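Moesin/ezrin/radixin homolog 2 (Drosophila melanogaster, PDB 7EDR) probably links membrane proteins to the cortical cytoskeleton and takes part in growth-control signalling through its FERM domain. Local coordinates at residues 118-121 against 122-126. Numbering follows the deposited sequence.
Sequences IYCR and PEASV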
ATOM      1  N   ILE C 118      28.967  14.072  13.769  1.00 28.03           N
ATOM      2  CA  ILE C 118      28.380  14.842  12.684  1.00 30.33           C
ATOM      3  C   ILE C 118      28.329  16.309  13.108  1.00 36.52           C
ATOM      4  O   ILE C 118      28.094  16.632  14.282  1.00 30.16           O
ATOM      5  CB  ILE C 118      26.986  14.308  12.271  1.00 29.65           C
ATOM      6  CG1 ILE C 118      25.928  14.613  13.314  1.00 24.32           C
ATOM      7  CG2 ILE C 118      27.025  12.787  12.035  1.00 30.26           C
ATOM      8  CD1 ILE C 118      24.596  13.986  12.986  1.00 28.20           C
ATOM      9  N   TYR C 119      28.606  17.197  12.158  1.00 30.72           N
ATOM     10  CA  TYR C 119      28.620  18.614  12.465  1.00 32.18           C
ATOM     11  C   TYR C 119      27.205  19.126  12.683  1.00 31.85           C
ATOM     12  O   TYR C 119      26.239  18.639  12.089  1.00 28.34           O
ATOM     13  CB  TYR C 119      29.290  19.390  11.338  1.00 31.79           C
ATOM     14  CG  TYR C 119      29.141  20.886  11.443  1.00 37.28           C
ATOM     15  CD1 TYR C 119      30.023  21.639  12.229  1.00 35.58           C
ATOM     16  CD2 TYR C 119      28.128  21.556  10.755  1.00 29.66           C
ATOM     17  CE1 TYR C 119      29.905  23.010  12.325  1.00 28.90           C
ATOM     18  CE2 TYR C 119      27.999  22.928  10.850  1.00 30.85           C
ATOM     19  CZ  TYR C 119      28.898  23.652  11.640  1.00 33.42           C
ATOM     20  OH  TYR C 119      28.777  25.023  11.753  1.00 34.68           O
ATOM     21  N   CYS C 120      27.094  20.142  13.530  1.00 33.98           N
ATOM     22  CA  CYS C 120      25.822  20.783  13.815  1.00 29.39           C
ATOM     23  C   CYS C 120      26.080  22.264  14.090  1.00 28.90           C
ATOM     24  O   CYS C 120      27.070  22.614  14.736  1.00 29.37           O
ATOM     25  CB  CYS C 120      25.137  20.102  15.001  1.00 22.53           C
ATOM     26  SG  CYS C 120      23.570  20.844  15.429  1.00 27.89           S
ATOM     27  N   ARG C 121      25.189  23.130  13.592  1.00 27.07           N
ATOM     28  CA  ARG C 121      25.360  24.563  13.779  1.00 30.22           C
ATOM     29  C   ARG C 121      25.045  24.963  15.219  1.00 33.39           C
ATOM     30  O   ARG C 121      24.237  24.309  15.888  1.00 32.70           O
ATOM     31  CB  ARG C 121      24.465  25.348  12.822  1.00 32.04           C
ATOM     32  CG  ARG C 121      25.005  25.427  11.387  1.00 31.95           C
ATOM     33  CD  ARG C 121      24.462  26.637  10.620  1.00 31.05           C
ATOM     34  NE  ARG C 121      24.592  27.887  11.379  1.00 44.82           N
ATOM     35  CZ  ARG C 121      25.718  28.593  11.522  1.00 44.99           C
ATOM     36  NH1 ARG C 121      26.854  28.193  10.957  1.00 37.92           N
ATOM     37  NH2 ARG C 121      25.706  29.706  12.252  1.00 44.75           N
ATOM     38  N   PRO C 122      25.687  26.027  15.719  1.00 35.36           N
ATOM     39  CA  PRO C 122      25.449  26.429  17.120  1.00 33.56           C
ATOM     40  C   PRO C 122      23.980  26.627  17.460  1.00 29.12           C
ATOM     41  O   PRO C 122      23.496  26.055  18.443  1.00 28.47           O
ATOM     42  CB  PRO C 122      26.259  27.737  17.246  1.00 31.02           C
ATOM     43  CG  PRO C 122      27.343  27.618  16.214  1.00 32.61           C
ATOM     44  CD  PRO C 122      26.760  26.816  15.080  1.00 35.35           C
ATOM     45  N   GLU C 123      23.247  27.418  16.678  1.00 27.53           N
ATOM     46  CA  GLU C 123      21.869  27.701  17.060  1.00 27.19           C
ATOM     47  C   GLU C 123      21.000  26.444  16.970  1.00 32.58           C
ATOM     48  O   GLU C 123      20.100  26.256  17.799  1.00 28.45           O
ATOM     49  CB  GLU C 123      21.300  28.847  16.209  1.00 27.46           C
ATOM     50  CG  GLU C 123      21.140  28.562  14.699  1.00 32.29           C
ATOM     51  CD  GLU C 123      22.436  28.713  13.876  1.00 37.04           C
ATOM     52  OE1 GLU C 123      23.553  28.622  14.440  1.00 34.69           O
ATOM     53  OE2 GLU C 123      22.328  28.911  12.644  1.00 36.74           O
ATOM     54  N   ALA C 124      21.266  25.561  16.001  1.00 28.73           N
ATOM     55  CA  ALA C 124      20.532  24.297  15.948  1.00 29.16           C
ATOM     56  C   ALA C 124      20.821  23.432  17.174  1.00 27.87           C
ATOM     57  O   ALA C 124      19.916  22.765  17.694  1.00 24.12           O
ATOM     58  CB  ALA C 124      20.873  23.537  14.665  1.00 22.77           C
ATOM     59  N   SER C 125      22.076  23.431  17.650  1.00 25.72           N
ATOM     60  CA  SER C 125      22.414  22.664  18.846  1.00 24.56           C
ATOM     61  C   SER C 125      21.632  23.143  20.065  1.00 27.19           C
ATOM     62  O   SER C 125      21.355  22.346  20.967  1.00 26.00           O
ATOM     63  CB  SER C 125      23.914  22.747  19.130  1.00 26.38           C
ATOM     64  OG  SER C 125      24.292  24.070  19.489  1.00 27.82           O
ATOM     65  N   VAL C 126      21.277  24.429  20.124  1.00 24.71           N
ATOM     66  CA  VAL C 126      20.468  24.888  21.247  1.00 25.91           C
ATOM     67  C   VAL C 126      19.066  24.319  21.150  1.00 27.05           C
ATOM     68  O   VAL C 126      18.502  23.843  22.145  1.00 29.51           O
ATOM     69  CB  VAL C 126      20.442  26.427  21.330  1.00 22.09           C
ATOM     70  CG1 VAL C 126      19.441  26.868  22.388  1.00 20.80           C
ATOM     71  CG2 VAL C 126      21.813  26.959  21.651  1.00 18.62           C
TER
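Arg121 carries CG anti to its carbonyl carbon (chi1 -78°) and bends at chi3. Glu123 holds CG between its backbone N and carbonyl carbon and bends at chi2. These turns bring the two charged ends together. The result is a salt bridge at the start of helix 122-137. Its main bond runs from Arg121 NE to Glu123 OE2, 2.8 Å long and almost straight. OE2 sits at the guanidinium edge, in its plane. From the carboxylate, NE comes to the syn side of OE2, 26° out of the plane. The two planes are turned 67° apart, and the second bond, Arg121 NH2 to Glu123 OE1 at 3.3 Å, is weak. Pro122 CD lies over one guanidinium face, 4.1 Å above its plane.

Arg121 stands at the N-cap position, right before the helix. Its carbonyl O takes the first i to i+4 bond, from Ser125 N, at 2.9 Å. Pro122, with no N-H to give, suits the first helical position. Beside this first turn, Cys120 SG packs against Ala124 CB at 3.9 Å and lies 3.7 Å from Ser125 N.

This junction, within the central FERM domain, joins the loop after helix 99-114 to helix 122-137. Polar groups also reach a chain of another protein: Tyr119 OH bonds an acidic side chain there and Arg121 NH1 a polar one, while a basic side chain of that chain lies close to Arg121 NH2. Within the chain, Cys120 touches Ile113 of helix 99-114. Pro122 and Ser125 rest on Val160 of helix 158-161, and Val126 packs on Trp171, Ile175 and Trp178 of helix 168-179.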